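Local coordinates for putative phytoene/squalene synthase YisP (Bacillus subtilis subsp. subtilis, PDB 3WE9), which hydrolyses farnesyl diphosphate to farnesol and diphosphate, a reaction involved in biofilm formation, at residues E246-A250 with K251-V255; T202-W205 with E206-F210. One frame throughout, in Å; residues are numbered along the deposited sequence.

Contact 1: E246-A250 with K251-V255; sequences EKIRA and KQHDV
His-253 lays its imidazole against the last turn of helix 228-250, one ring face over Arg-249, whose CA stands 4.1 Å above the ring plane and displaced toward the rim, with the carbonyl O of Ile-248 over the same face. The His-253 CG sits anti to its carbonyl carbon, chi1 -57°, which turns the ring back to the helix and sets NE2 3.8 Å from Arg-249 CG. Arg-249 runs extended from CG to NE, so the aliphatic stem touches the imidazole while the guanidinium is carried beyond it, the two planes 75° apart. Within the helix, Arg-249 NH1 bridges to Glu-246 OE1 at 2.7 Å, coming from above the carboxylate plane but nearly in the guanidinium plane, with further salt bridges to Glu-206 and Glu-213 of helix 199-221. Ile-248 CG2 meets Val-255 CG1 at 3.7 Å, the branches crossing at about a right angle, both residues buried. Lys-251 CG lies beside the carbonyl O of Lys-247, and the bend at chi2 (-63°) then turns the rest of the chain. The backbone closes as a Schellman motif: with Gln-252 at positive phi, His-253 N bonds Ile-248 O at 2.9 Å, and Gln-252 N reaches Arg-249 O at 3.2 Å from well above the carbonyl plane. Lys-251 N still makes a helical bond to Lys-247 O, with a weak second one to Ile-248 O. These bonds engage the carbonyls of Lys-247, Ile-248 and Arg-249 and turn the chain so that His-253 and Val-255 fall back beside the helix. Helix 199-221 packs against this end: Trp-205 touches Ile-248 and Arg-249, and Glu-206 OE2 probably hydrogen-bonds His-253 NE2. Val-255 forms a backbone hydrogen bond with Leu-168 of a neighbouring loop and packs on it.

Contact 2: T202-W205 with E206-F210; sequences TMTW and EYIAF
The indole of Trp-205 meets Glu-206 at its edge: the carboxylate OE2 approaches near the ring plane, 3.3 Å from Trp-205 CZ3, and Glu-206 CG lies in plane at the same rim. The two flat groups are turned 75° against each other, so the carboxylate stands across the indole rim instead of stacking on it. Ala-209, one turn on, comes in obliquely; its CB is 3.7 Å from Trp-205 CZ3 and makes an off-centre CH-pi contact with the six-membered ring, 4.2 Å from the centroid. A chi1 of -170°, CG opposite the backbone N, lays the indole along the helix toward Glu-206 and Ala-209. The His-253 ring packs edge-to-face with it, and NE1 is held by Leu-165 O. In Glu-206, chi1 of -70° puts CG beside the backbone N, 3.1 Å from Thr-202 O; the bend at chi2 then folds the carboxylate back to the tryptophan. Thr-202 O also accepts the Glu-206 N-H, at 2.8 Å. The backbone bonds continue from Tyr-207 N to Met-203 O and from Ile-208 N to Thr-204 O; Ala-209 N meets Trp-205 O in the carbonyl plane at 2.8 Å. On another side of the helix Ile-208 sets CG1 3.4 Å from Thr-204 O. Thr-204 OG1 turns back to Ala-200 O, and its side chain packs on Val-181 and Phe-185 of helix 179-185. An acid at an indole edge faces the slightly positive ring hydrogens, probably a mildly attractive contact. Arg-249 NE and His-253 NE2, from the end of helix 228-250 and the loop after it, meet on OE2; they probably compensate its negative charge well and limit the movement of the carboxylate.

Contacts 1 and 2 face each other across the joint between helices 199-221 and 228-250, consecutive in the chain, with centres about 12 Å apart; both are partly buried and about equally far from the chain's centre. Contact 1 is a helix terminus running into a loop, ruled by capping backbone bonds, whereas contact 2 lies within a helix, its backbone regular and its side chains the more buried. They interlock by charge and by packing: Arg-249 NE reaches Glu-206 OE2 at 2.9 Å, while Ile-248 CG2 presses on Trp-205 CZ2 at 3.4 Å. Contact 1 thus supplies the basic groups and contact 2 the acid and indole.

Contact 1: E246-A250 with K251-V255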
ATOM      1  N   GLU A 246      11.199  -3.348   9.896  1.00 19.00           N
ATOM      2  CA  GLU A 246      12.461  -3.569  10.596  1.00 21.58           C
ATOM      3  C   GLU A 246      13.150  -2.240  10.923  1.00 19.79           C
ATOM      4  O   GLU A 246      13.719  -2.080  12.006  1.00 20.12           O
ATOM      5  CB  GLU A 246      13.380  -4.462   9.756  1.00 23.99           C
ATOM      6  CG  GLU A 246      12.825  -5.863   9.529  1.00 30.95           C
ATOM      7  CD  GLU A 246      12.769  -6.707  10.804  1.00 37.51           C
ATOM      8  OE1 GLU A 246      12.119  -6.290  11.791  1.00 37.31           O
ATOM      9  OE2 GLU A 246      13.381  -7.800  10.816  1.00 41.55           O
ATOM     10  N   LYS A 247      13.080  -1.281  10.003  1.00 19.66           N
ATOM     11  CA  LYS A 247      13.699   0.025  10.223  1.00 20.44           C
ATOM     12  C   LYS A 247      13.033   0.736  11.394  1.00 20.49           C
ATOM     13  O   LYS A 247      13.698   1.343  12.239  1.00 18.45           O
ATOM     14  CB  LYS A 247      13.590   0.902   8.967  1.00 19.97           C
ATOM     15  CG  LYS A 247      14.295   2.256   9.111  1.00 21.43           C
ATOM     16  CD  LYS A 247      14.282   3.074   7.825  1.00 23.54           C
ATOM     17  CE  LYS A 247      15.053   4.383   8.010  1.00 25.79           C
ATOM     18  NZ  LYS A 247      15.114   5.201   6.768  1.00 24.96           N
ATOM     19  N   ILE A 248      11.708   0.665  11.434  1.00 18.79           N
ATOM     20  CA  ILE A 248      10.950   1.295  12.508  1.00 17.58           C
ATOM     21  C   ILE A 248      11.402   0.708  13.846  1.00 18.09           C
ATOM     22  O   ILE A 248      11.613   1.438  14.816  1.00 18.06           O
ATOM     23  CB  ILE A 248       9.427   1.070  12.306  1.00 17.46           C
ATOM     24  CG1 ILE A 248       8.979   1.775  11.016  1.00 15.92           C
ATOM     25  CG2 ILE A 248       8.651   1.597  13.515  1.00 15.23           C
ATOM     26  CD1 ILE A 248       7.529   1.517  10.615  1.00 15.48           C
ATOM     27  N   ARG A 249      11.560  -0.611  13.894  1.00 17.51           N
ATOM     28  CA  ARG A 249      12.001  -1.268  15.118  1.00 20.08           C
ATOM     29  C   ARG A 249      13.410  -0.797  15.476  1.00 21.25           C
ATOM     30  O   ARG A 249      13.714  -0.553  16.643  1.00 21.38           O
ATOM     31  CB  ARG A 249      11.987  -2.786  14.942  1.00 21.61           C
ATOM     32  CG  ARG A 249      10.588  -3.372  14.878  1.00 22.01           C
ATOM     33  CD  ARG A 249      10.602  -4.861  14.558  1.00 23.64           C
ATOM     34  NE  ARG A 249       9.249  -5.408  14.553  1.00 20.17           N
ATOM     35  CZ  ARG A 249       8.738  -6.135  13.567  1.00 22.98           C
ATOM     36  NH1 ARG A 249       9.469  -6.413  12.492  1.00 21.85           N
ATOM     37  NH2 ARG A 249       7.492  -6.571  13.651  1.00 22.35           N
ATOM     38  N   ALA A 250      14.253  -0.668  14.456  1.00 21.94           N
ATOM     39  CA  ALA A 250      15.635  -0.227  14.624  1.00 25.38           C
ATOM     40  C   ALA A 250      15.703   1.209  15.124  1.00 25.35           C
ATOM     41  O   ALA A 250      16.660   1.608  15.792  1.00 24.89           O
ATOM     42  CB  ALA A 250      16.387  -0.350  13.294  1.00 26.02           C
ATOM     43  N   LYS A 251      14.684   1.991  14.797  1.00 23.88           N
ATOM     44  CA  LYS A 251      14.653   3.378  15.220  1.00 25.20           C
ATOM     45  C   LYS A 251      13.737   3.599  16.413  1.00 22.65           C
ATOM     46  O   LYS A 251      13.131   4.659  16.563  1.00 22.47           O
ATOM     47  CB  LYS A 251      14.238   4.273  14.061  1.00 27.97           C
ATOM     48  CG  LYS A 251      15.148   4.171  12.844  1.00 33.25           C
ATOM     49  CD  LYS A 251      16.559   4.621  13.163  1.00 36.38           C
ATOM     50  CE  LYS A 251      17.445   4.555  11.928  1.00 39.48           C
ATOM     51  NZ  LYS A 251      18.837   4.979  12.247  1.00 41.70           N
ATOM     52  N   GLN A 252      13.626   2.565  17.239  1.00 21.05           N
ATOM     53  CA  GLN A 252      12.860   2.628  18.475  1.00 20.31           C
ATOM     54  C   GLN A 252      11.385   3.015  18.385  1.00 17.68           C
ATOM     55  O   GLN A 252      10.868   3.681  19.278  1.00 18.46           O
ATOM     56  CB  GLN A 252      13.574   3.578  19.440  1.00 22.06           C
ATOM     57  CG  GLN A 252      15.090   3.376  19.477  1.00 24.69           C
ATOM     58  CD  GLN A 252      15.487   1.919  19.641  1.00 29.11           C
ATOM     59  OE1 GLN A 252      15.919   1.261  18.688  1.00 30.27           O
ATOM     60  NE2 GLN A 252      15.336   1.404  20.855  1.00 29.90           N
ATOM     61  N   HIS A 253      10.715   2.605  17.315  1.00 18.08           N
ATOM     62  CA  HIS A 253       9.288   2.890  17.154  1.00 18.30           C
ATOM     63  C   HIS A 253       8.946   4.372  17.314  1.00 18.81           C
ATOM     64  O   HIS A 253       7.850   4.712  17.748  1.00 17.68           O
ATOM     65  CB  HIS A 253       8.484   2.088  18.186  1.00 15.01           C
ATOM     66  CG  HIS A 253       8.702   0.609  18.105  1.00 15.92           C
ATOM     67  ND1 HIS A 253       9.709  -0.036  18.791  1.00 17.11           N
ATOM     68  CD2 HIS A 253       8.058  -0.349  17.395  1.00 15.76           C
ATOM     69  CE1 HIS A 253       9.676  -1.328  18.508  1.00 16.33           C
ATOM     70  NE2 HIS A 253       8.683  -1.543  17.662  1.00 17.98           N
ATOM     71  N   ASP A 254       9.880   5.243  16.939  1.00 20.36           N
ATOM     72  CA  ASP A 254       9.720   6.693  17.081  1.00 19.73           C
ATOM     73  C   ASP A 254       8.807   7.278  15.991  1.00 20.02           C
ATOM     74  O   ASP A 254       9.127   8.304  15.377  1.00 19.03           O
ATOM     75  CB  ASP A 254      11.116   7.332  17.024  1.00 21.34           C
ATOM     76  CG  ASP A 254      11.209   8.650  17.780  1.00 21.45           C
ATOM     77  OD1 ASP A 254      10.302   8.993  18.564  1.00 21.96           O
ATOM     78  OD2 ASP A 254      12.228   9.344  17.596  1.00 26.15           O
ATOM     79  N   VAL A 255       7.656   6.638  15.785  1.00 18.65           N
ATOM     80  CA  VAL A 255       6.712   7.050  14.748  1.00 17.78           C
ATOM     81  C   VAL A 255       5.788   8.216  15.069  1.00 18.14           C
ATOM     82  O   VAL A 255       5.035   8.648  14.201  1.00 17.03           O
ATOM     83  CB  VAL A 255       5.843   5.848  14.283  1.00 18.16           C
ATOM     84  CG1 VAL A 255       6.728   4.785  13.659  1.00 16.45           C
ATOM     85  CG2 VAL A 255       5.061   5.283  15.461  1.00 17.00           C
TER

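Contact 2: T202-W205 with E206-F210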
ATOM      1  N   THR A 202       4.915  -0.077  22.384  1.00 13.15           N
ATOM      2  CA  THR A 202       5.597  -1.003  21.492  1.00 14.23           C
ATOM      3  C   THR A 202       4.852  -2.334  21.413  1.00 13.58           C
ATOM      4  O   THR A 202       4.829  -2.971  20.359  1.00 14.29           O
ATOM      5  CB  THR A 202       7.078  -1.224  21.912  1.00 15.68           C
ATOM      6  OG1 THR A 202       7.138  -1.702  23.259  1.00 18.55           O
ATOM      7  CG2 THR A 202       7.855   0.086  21.803  1.00 17.79           C
ATOM      8  N   MET A 203       4.244  -2.756  22.519  1.00 12.88           N
ATOM      9  CA  MET A 203       3.466  -3.993  22.515  1.00 13.78           C
ATOM     10  C   MET A 203       2.236  -3.824  21.623  1.00 12.56           C
ATOM     11  O   MET A 203       1.857  -4.739  20.895  1.00 12.42           O
ATOM     12  CB  MET A 203       3.030  -4.364  23.934  1.00 15.32           C
ATOM     13  CG  MET A 203       4.169  -4.902  24.778  1.00 20.12           C
ATOM     14  SD  MET A 203       3.633  -5.295  26.441  1.00 31.17           S
ATOM     15  CE  MET A 203       3.035  -6.979  26.210  1.00 27.97           C
ATOM     16  N   THR A 204       1.625  -2.644  21.688  1.00 11.82           N
ATOM     17  CA  THR A 204       0.456  -2.326  20.877  1.00 13.69           C
ATOM     18  C   THR A 204       0.866  -2.330  19.405  1.00 13.75           C
ATOM     19  O   THR A 204       0.215  -2.948  18.560  1.00 12.44           O
ATOM     20  CB  THR A 204      -0.100  -0.928  21.237  1.00 13.73           C
ATOM     21  OG1 THR A 204      -0.567  -0.940  22.595  1.00 14.72           O
ATOM     22  CG2 THR A 204      -1.254  -0.540  20.293  1.00 14.87           C
ATOM     23  N   TRP A 205       1.968  -1.649  19.113  1.00 12.25           N
ATOM     24  CA  TRP A 205       2.481  -1.554  17.753  1.00 13.13           C
ATOM     25  C   TRP A 205       2.850  -2.931  17.198  1.00 13.07           C
ATOM     26  O   TRP A 205       2.496  -3.260  16.072  1.00 11.17           O
ATOM     27  CB  TRP A 205       3.711  -0.640  17.733  1.00 11.90           C
ATOM     28  CG  TRP A 205       4.192  -0.272  16.371  1.00 13.51           C
ATOM     29  CD1 TRP A 205       3.871   0.853  15.662  1.00 13.60           C
ATOM     30  CD2 TRP A 205       5.121  -1.007  15.560  1.00 13.56           C
ATOM     31  NE1 TRP A 205       4.548   0.869  14.463  1.00 14.31           N
ATOM     32  CE2 TRP A 205       5.319  -0.260  14.373  1.00 13.98           C
ATOM     33  CE3 TRP A 205       5.802  -2.219  15.721  1.00 13.05           C
ATOM     34  CZ2 TRP A 205       6.180  -0.688  13.352  1.00 13.79           C
ATOM     35  CZ3 TRP A 205       6.664  -2.648  14.699  1.00 17.68           C
ATOM     36  CH2 TRP A 205       6.840  -1.881  13.532  1.00 15.82           C
ATOM     37  N   GLU A 206       3.567  -3.726  17.988  1.00 12.13           N
ATOM     38  CA  GLU A 206       3.982  -5.055  17.548  1.00 13.85           C
ATOM     39  C   GLU A 206       2.793  -6.001  17.351  1.00 13.35           C
ATOM     40  O   GLU A 206       2.819  -6.876  16.488  1.00 13.90           O
ATOM     41  CB  GLU A 206       4.983  -5.657  18.542  1.00 15.84           C
ATOM     42  CG  GLU A 206       6.364  -4.971  18.556  1.00 18.26           C
ATOM     43  CD  GLU A 206       7.131  -5.125  17.242  1.00 19.48           C
ATOM     44  OE1 GLU A 206       6.718  -5.948  16.399  1.00 19.21           O
ATOM     45  OE2 GLU A 206       8.157  -4.429  17.051  1.00 19.43           O
ATOM     46  N   TYR A 207       1.747  -5.814  18.145  1.00 14.28           N
ATOM     47  CA  TYR A 207       0.562  -6.660  18.026  1.00 13.69           C
ATOM     48  C   TYR A 207      -0.069  -6.453  16.649  1.00 12.98           C
ATOM     49  O   TYR A 207      -0.510  -7.410  16.010  1.00 12.72           O
ATOM     50  CB  TYR A 207      -0.449  -6.325  19.126  1.00 12.46           C
ATOM     51  CG  TYR A 207      -1.553  -7.353  19.288  1.00 13.49           C
ATOM     52  CD1 TYR A 207      -1.312  -8.567  19.933  1.00 13.62           C
ATOM     53  CD2 TYR A 207      -2.837  -7.106  18.807  1.00 15.97           C
ATOM     54  CE1 TYR A 207      -2.328  -9.512  20.100  1.00 17.96           C
ATOM     55  CE2 TYR A 207      -3.862  -8.043  18.964  1.00 16.43           C
ATOM     56  CZ  TYR A 207      -3.600  -9.241  19.614  1.00 17.92           C
ATOM     57  OH  TYR A 207      -4.612 -10.156  19.796  1.00 20.58           O
ATOM     58  N   ILE A 208      -0.105  -5.199  16.198  1.00 12.62           N
ATOM     59  CA  ILE A 208      -0.663  -4.859  14.891  1.00 12.29           C
ATOM     60  C   ILE A 208       0.329  -5.257  13.790  1.00 13.09           C
ATOM     61  O   ILE A 208      -0.069  -5.745  12.730  1.00 12.00           O
ATOM     62  CB  ILE A 208      -0.969  -3.334  14.800  1.00 13.18           C
ATOM     63  CG1 ILE A 208      -1.967  -2.947  15.898  1.00 14.39           C
ATOM     64  CG2 ILE A 208      -1.537  -2.975  13.420  1.00 10.54           C
ATOM     65  CD1 ILE A 208      -2.170  -1.446  16.051  1.00 15.78           C
ATOM     66  N   ALA A 209       1.624  -5.062  14.046  1.00 12.54           N
ATOM     67  CA  ALA A 209       2.649  -5.420  13.060  1.00 14.99           C
ATOM     68  C   ALA A 209       2.624  -6.937  12.803  1.00 15.38           C
ATOM     69  O   ALA A 209       2.905  -7.400  11.692  1.00 13.79           O
ATOM     70  CB  ALA A 209       4.042  -4.986  13.560  1.00 12.59           C
ATOM     71  N   PHE A 210       2.285  -7.701  13.838  1.00 15.18           N
ATOM     72  CA  PHE A 210       2.199  -9.159  13.729  1.00 16.80           C
ATOM     73  C   PHE A 210       1.186  -9.539  12.641  1.00 16.73           C
ATOM     74  O   PHE A 210       1.432 -10.439  11.831  1.00 15.85           O
ATOM     75  CB  PHE A 210       1.773  -9.764  15.073  1.00 16.90           C
ATOM     76  CG  PHE A 210       1.810 -11.263  15.101  1.00 22.13           C
ATOM     77  CD1 PHE A 210       2.976 -11.939  15.445  1.00 24.62           C
ATOM     78  CD2 PHE A 210       0.682 -12.002  14.759  1.00 23.44           C
ATOM     79  CE1 PHE A 210       3.022 -13.332  15.448  1.00 25.93           C
ATOM     80  CE2 PHE A 210       0.716 -13.400  14.757  1.00 27.13           C
ATOM     81  CZ  PHE A 210       1.889 -14.062  15.103  1.00 26.28           C
TER